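Local atomic coordinates of mercuric reductase (Metallosphaera sedula, PDB entry 4YWO), a protein that probably catalyses the NADPH-dependent reduction of mercuric ion, Hg(2+), to elemental mercury, with FAD as its cofactor. Residues A[207-212]-A[219-224]; A[342-347]-A[412-417]. All blocks are in the same frame, centred on the assembly; numbering follows the deposited sequence.

How the contacts relate
Contact 1 (207-212 with 219-224) belongs to the Rossmann-type domain built round strands 176-180, 199-203, 231-233 and 260-263, and contact 2 (342-347 with 412-417) to the dimerisation domain. They follow one another along the sequence, and their centres lie about 17 Å apart. The two meet directly, for I210 CG2 of contact 1 packs at 3.9 Å on I345 CD1 of contact 2, an apolar join between the two domains. Contact 2 is the one beside the flavin: the V344 side chain is about 7 Å from bound FAD and F346 touches it. Contact 1 is more remote, with the I210 side chain about 13 Å from FAD.

Contact 1: A[207-212]-A[219-224]; sequences PVLIPD and VEARRI
In the Rossmann-type domain, strand 199-203 is joined to the parallel strand 231-233 through helix 215-227, a beta-alpha-beta crossover, and here the loop leaving the first strand folds back against the helix it leads into. L209 and I210 of the loop close on A221, whose small methyl lets the loop come near the helix: the CA atoms of L209 and A221 are 6.5 Å apart. L209 reaches in with an extended end. Its CG stands beside the backbone N (chi1 -63°), and CD1 lies against the peptide between A221 and R222, with L209 CD1 3.7 Å from R222 N. The same L209 CD1 is 4.0 Å from A221 CB, so one methyl touches both backbone and alanine, and leucine suits the place because this arm is long enough to reach the helix.

I210 comes to the alanine methyl from the next position in the loop. Its backbone takes up left-handed helical angles, uncommon for a beta-branched residue, and turns the loop sharply here. Its CG1 sits between the backbone N and the carbonyl carbon (chi1 55°), which sends I210 CD1 to 3.8 Å from A221 CB. L187 of helix 184-194 touches all three residues, adding a further apolar surface. Beside this apolar patch the carbonyl L209 O accepts a hydrogen bond from S218 OG of helix 215-227. R222 suits the margin because its stem is apolar and its end charged: R222 CB is 4.3 Å from L209 CD1, while the guanidinium reaches E226 and the carbonyl of V232. One turn of helix carries a separate salt bridge, in which R223 NH1 meets E220 OE1 at 3.0 Å from above the carboxylate plane, while V219 CG1 sits 3.7 Å over the centre of the R223 guanidinium.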
loop_
_atom_site.group_PDB
_atom_site.type_symbol
_atom_site.label_atom_id
_atom_site.label_comp_id
_atom_site.label_asym_id
_atom_site.label_seq_id
_atom_site.Cartn_x
_atom_site.Cartn_y
_atom_site.Cartn_z
ATOM N N PRO A 207 12.443 20.062 21.361
ATOM C CA PRO A 207 13.285 18.978 21.805
ATOM C C PRO A 207 13.257 17.708 20.978
ATOM O O PRO A 207 14.100 16.880 21.147
ATOM C CB PRO A 207 12.713 18.607 23.199
ATOM C CG PRO A 207 11.814 19.716 23.534
ATOM C CD PRO A 207 11.334 20.365 22.293
ATOM N N VAL A 208 12.257 17.608 20.079
ATOM C CA VAL A 208 12.177 16.439 19.196
ATOM C C VAL A 208 11.740 16.925 17.811
ATOM O O VAL A 208 11.200 17.991 17.642
ATOM C CB VAL A 208 11.159 15.388 19.712
ATOM C CG1 VAL A 208 11.607 14.844 21.051
ATOM C CG2 VAL A 208 9.753 15.942 19.771
ATOM N N LEU A 209 12.060 16.066 16.846
ATOM C CA LEU A 209 11.523 16.240 15.496
ATOM C C LEU A 209 10.023 15.962 15.486
ATOM O O LEU A 209 9.543 15.149 16.297
ATOM C CB LEU A 209 12.212 15.278 14.616
ATOM C CG LEU A 209 13.757 15.426 14.422
ATOM C CD1 LEU A 209 14.308 14.329 13.584
ATOM C CD2 LEU A 209 14.117 16.789 13.837
ATOM N N ILE A 210 9.303 16.513 14.509
ATOM C CA ILE A 210 7.892 16.316 14.344
ATOM C C ILE A 210 7.128 16.186 15.635
ATOM O O ILE A 210 6.433 15.218 15.985
ATOM C CB ILE A 210 7.533 15.117 13.361
ATOM C CG1 ILE A 210 8.185 13.840 13.784
ATOM C CG2 ILE A 210 7.878 15.486 11.925
ATOM C CD1 ILE A 210 7.808 12.624 12.886
ATOM N N PRO A 211 7.151 17.289 16.427
ATOM C CA PRO A 211 6.596 17.158 17.796
ATOM C C PRO A 211 5.122 17.112 17.879
ATOM O O PRO A 211 4.587 16.792 18.917
ATOM C CB PRO A 211 7.106 18.505 18.454
ATOM C CG PRO A 211 7.264 19.420 17.330
ATOM C CD PRO A 211 7.845 18.571 16.219
ATOM N N ASP A 212 4.398 17.322 16.798
ATOM C CA ASP A 212 2.953 17.095 16.836
ATOM C C ASP A 212 2.505 15.692 16.347
ATOM O O ASP A 212 1.308 15.432 16.298
ATOM C CB ASP A 212 2.299 18.165 16.024
ATOM C CG ASP A 212 2.465 19.596 16.715
ATOM O OD1 ASP A 212 2.686 19.638 17.956
ATOM O OD2 ASP A 212 2.376 20.641 16.059
ATOM N N VAL A 219 10.686 9.560 17.760
ATOM C CA VAL A 219 11.841 8.656 17.908
ATOM C C VAL A 219 12.392 8.101 16.616
ATOM O O VAL A 219 13.600 8.156 16.336
ATOM C CB VAL A 219 11.538 7.529 18.889
ATOM C CG1 VAL A 219 12.636 6.474 18.894
ATOM C CG2 VAL A 219 11.228 8.072 20.275
ATOM N N GLU A 220 11.449 7.551 15.806
ATOM C CA GLU A 220 11.801 6.983 14.553
ATOM C C GLU A 220 12.371 8.012 13.604
ATOM O O GLU A 220 13.321 7.726 12.881
ATOM C CB GLU A 220 10.652 6.236 13.849
ATOM C CG GLU A 220 10.044 5.033 14.550
ATOM C CD GLU A 220 10.884 3.877 14.882
ATOM O OE1 GLU A 220 12.145 3.960 14.862
ATOM O OE2 GLU A 220 10.268 2.787 15.173
ATOM N N ALA A 221 11.820 9.254 13.614
ATOM C CA ALA A 221 12.273 10.358 12.723
ATOM C C ALA A 221 13.774 10.597 12.947
ATOM O O ALA A 221 14.570 10.700 11.995
ATOM C CB ALA A 221 11.454 11.583 12.923
ATOM N N ARG A 222 14.194 10.649 14.237
ATOM C CA ARG A 222 15.591 10.807 14.501
ATOM C C ARG A 222 16.460 9.711 13.989
ATOM O O ARG A 222 17.540 9.926 13.386
ATOM C CB ARG A 222 15.803 11.129 16.011
ATOM C CG ARG A 222 17.253 11.394 16.216
ATOM C CD ARG A 222 17.772 11.414 17.648
ATOM N NE ARG A 222 17.481 12.671 18.207
ATOM C CZ ARG A 222 18.273 13.715 18.227
ATOM N NH1 ARG A 222 19.523 13.679 17.760
ATOM N NH2 ARG A 222 17.854 14.760 18.842
ATOM N N ARG A 223 16.026 8.445 14.157
ATOM C CA ARG A 223 16.749 7.289 13.704
ATOM C C ARG A 223 16.891 7.256 12.195
ATOM O O ARG A 223 17.981 6.910 11.666
ATOM C CB ARG A 223 16.054 6.018 14.123
ATOM C CG ARG A 223 16.081 5.850 15.599
ATOM C CD ARG A 223 15.345 4.569 15.880
ATOM N NE ARG A 223 15.510 4.150 17.280
ATOM C CZ ARG A 223 14.627 3.458 17.929
ATOM N NH1 ARG A 223 13.525 2.994 17.340
ATOM N NH2 ARG A 223 14.850 3.156 19.223
ATOM N N ILE A 224 15.799 7.650 11.510
ATOM C CA ILE A 224 15.794 7.706 10.039
ATOM C C ILE A 224 16.796 8.687 9.565
ATOM O O ILE A 224 17.592 8.390 8.663
ATOM C CB ILE A 224 14.397 7.948 9.488
ATOM C CG1 ILE A 224 13.521 6.730 9.865
ATOM C CG2 ILE A 224 14.440 8.115 7.948
ATOM C CD1 ILE A 224 12.018 7.001 9.747
#

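Contact 2: A[342-347]-A[412-417]; sequences PQVIFT and EMIGEA
P342 and I414 form the tight part of this contact, where strand 343-345, at one edge of the antiparallel sheet of the dimerisation domain, lies beside the start of helix 414-422. I414 CG2 does most of the touching. It is 3.8 Å from P342 CB, and I414 CG1 adds a second approach to the same proline carbon at 4.1 Å. The I414 CG1 branch lies roughly opposite the backbone N (chi1 -153°), leaving CG2 in the cleft between N and carbonyl carbon, turned to the strand. Proline suits its place as a rigid apolar ring, and isoleucine because its beta-branch holds CG2 close to the backbone, where this one methyl touches both P342 and V344; A352 and V354 of the adjoining strand also pack on I414.

Along the strand the fit slackens. V344 CG2 and I414 CG2 meet at 4.1 Å, the two side chains running antiparallel and passing alongside rather than meeting end to end. The other V344 methyl, CG1, serves a different partner, sitting 3.6 Å above the centre of the F346 ring, which touches FAD. M436 of the second subunit also packs on V344. Q343 points away from the helix; it is partly exposed and was modelled in two conformers, consistent with a looser hold. E412 takes no part in the apolar patch, its carboxylate being bound by the amides of I440 and A441 of the second subunit. No hydrogen bond links the two segments, so between them the contact rests on burial of apolar surface and van der Waals fit, within a position also set by the surrounding fold.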
loop_
_atom_site.group_PDB
_atom_site.type_symbol
_atom_site.label_atom_id
_atom_site.label_comp_id
_atom_site.label_asym_id
_atom_site.label_seq_id
_atom_site.Cartn_x
_atom_site.Cartn_y
_atom_site.Cartn_z
ATOM N N PRO A 342 -5.522 11.742 5.796
ATOM C CA PRO A 342 -4.120 11.285 6.047
ATOM C C PRO A 342 -3.015 12.224 5.745
ATOM O O PRO A 342 -3.199 13.133 4.913
ATOM C CB PRO A 342 -3.987 10.028 5.168
ATOM C CG PRO A 342 -4.904 10.358 4.031
ATOM C CD PRO A 342 -6.000 11.207 4.533
ATOM N N GLN A 343 -1.902 12.107 6.479
ATOM C CA GLN A 343 -0.673 12.790 6.162
ATOM C C GLN A 343 0.504 11.820 6.155
ATOM O O GLN A 343 0.704 11.053 7.107
ATOM C CB GLN A 343 -0.342 13.919 7.163
ATOM C CG GLN A 343 0.993 14.592 6.824
ATOM C CD GLN A 343 1.499 15.513 7.927
ATOM O OE1 GLN A 343 0.800 15.815 8.913
ATOM N NE2 GLN A 343 2.659 16.056 7.690
ATOM N N VAL A 344 1.391 12.003 5.193
ATOM C CA VAL A 344 2.525 11.122 5.007
ATOM C C VAL A 344 3.749 11.975 4.797
ATOM O O VAL A 344 3.744 13.055 4.126
ATOM C CB VAL A 344 2.378 10.179 3.743
ATOM C CG1 VAL A 344 3.625 9.383 3.413
ATOM C CG2 VAL A 344 1.184 9.250 3.912
ATOM N N ILE A 345 4.792 11.532 5.428
ATOM C CA ILE A 345 6.195 11.996 5.192
ATOM C C ILE A 345 6.852 10.972 4.356
ATOM O O ILE A 345 7.019 9.793 4.751
ATOM C CB ILE A 345 6.891 12.250 6.546
ATOM C CG1 ILE A 345 6.186 13.260 7.363
ATOM C CG2 ILE A 345 8.336 12.721 6.274
ATOM C CD1 ILE A 345 6.704 13.469 8.771
ATOM N N PHE A 346 7.292 11.311 3.155
ATOM C CA PHE A 346 7.742 10.367 2.138
ATOM C C PHE A 346 9.271 10.123 2.187
ATOM O O PHE A 346 9.868 9.809 1.179
ATOM C CB PHE A 346 7.328 10.837 0.762
ATOM C CG PHE A 346 5.858 10.720 0.463
ATOM C CD1 PHE A 346 5.339 9.488 -0.033
ATOM C CD2 PHE A 346 4.971 11.755 0.595
ATOM C CE1 PHE A 346 3.977 9.339 -0.287
ATOM C CE2 PHE A 346 3.625 11.580 0.275
ATOM C CZ PHE A 346 3.169 10.376 -0.209
ATOM N N THR A 347 9.892 10.237 3.379
ATOM C CA THR A 347 11.122 9.600 3.580
ATOM C C THR A 347 11.002 8.074 3.314
ATOM O O THR A 347 9.942 7.561 3.231
ATOM C CB THR A 347 11.603 9.801 5.013
ATOM O OG1 THR A 347 10.565 9.477 5.969
ATOM C CG2 THR A 347 11.988 11.294 5.279
ATOM N N GLU A 412 0.964 3.586 1.418
ATOM C CA GLU A 412 0.051 2.826 0.549
ATOM C C GLU A 412 -1.057 2.185 1.354
ATOM O O GLU A 412 -2.040 1.765 0.747
ATOM C CB GLU A 412 0.785 1.810 -0.323
ATOM C CG GLU A 412 1.761 2.422 -1.306
ATOM C CD GLU A 412 1.117 3.345 -2.385
ATOM O OE1 GLU A 412 -0.143 3.280 -2.446
ATOM O OE2 GLU A 412 1.813 4.202 -3.038
ATOM N N MET A 413 -0.855 1.975 2.649
ATOM C CA MET A 413 -1.868 1.381 3.530
ATOM C C MET A 413 -2.666 2.412 4.324
ATOM O O MET A 413 -3.687 2.074 4.913
ATOM C CB MET A 413 -1.273 0.403 4.541
ATOM C CG MET A 413 -0.615 1.041 5.729
ATOM S SD MET A 413 0.191 -0.283 6.701
ATOM C CE MET A 413 0.576 0.561 8.234
ATOM N N ILE A 414 -2.277 3.679 4.325
ATOM C CA ILE A 414 -2.920 4.664 5.198
ATOM C C ILE A 414 -4.288 4.979 4.658
ATOM O O ILE A 414 -5.179 5.351 5.431
ATOM C CB ILE A 414 -2.041 5.905 5.428
ATOM C CG1 ILE A 414 -2.358 6.594 6.781
ATOM C CG2 ILE A 414 -2.103 6.894 4.260
ATOM C CD1 ILE A 414 -2.015 5.779 7.974
ATOM N N GLY A 415 -4.572 4.724 3.352
ATOM C CA GLY A 415 -5.900 4.937 2.882
ATOM C C GLY A 415 -6.870 3.852 3.395
ATOM O O GLY A 415 -8.055 4.177 3.609
ATOM N N GLU A 416 -6.392 2.637 3.593
ATOM C CA GLU A 416 -7.230 1.652 4.292
ATOM C C GLU A 416 -7.611 2.128 5.661
ATOM O O GLU A 416 -8.806 1.995 6.073
ATOM C CB GLU A 416 -6.563 0.297 4.329
ATOM C CG GLU A 416 -7.342 -0.779 5.016
ATOM C CD GLU A 416 -6.727 -2.170 5.121
ATOM O OE1 GLU A 416 -5.741 -2.503 4.393
ATOM O OE2 GLU A 416 -7.165 -2.939 6.054
ATOM N N ALA A 417 -6.664 2.702 6.383
ATOM C CA ALA A 417 -6.964 3.243 7.711
ATOM C C ALA A 417 -7.934 4.412 7.663
ATOM O O ALA A 417 -8.850 4.437 8.493
ATOM C CB ALA A 417 -5.665 3.649 8.436
#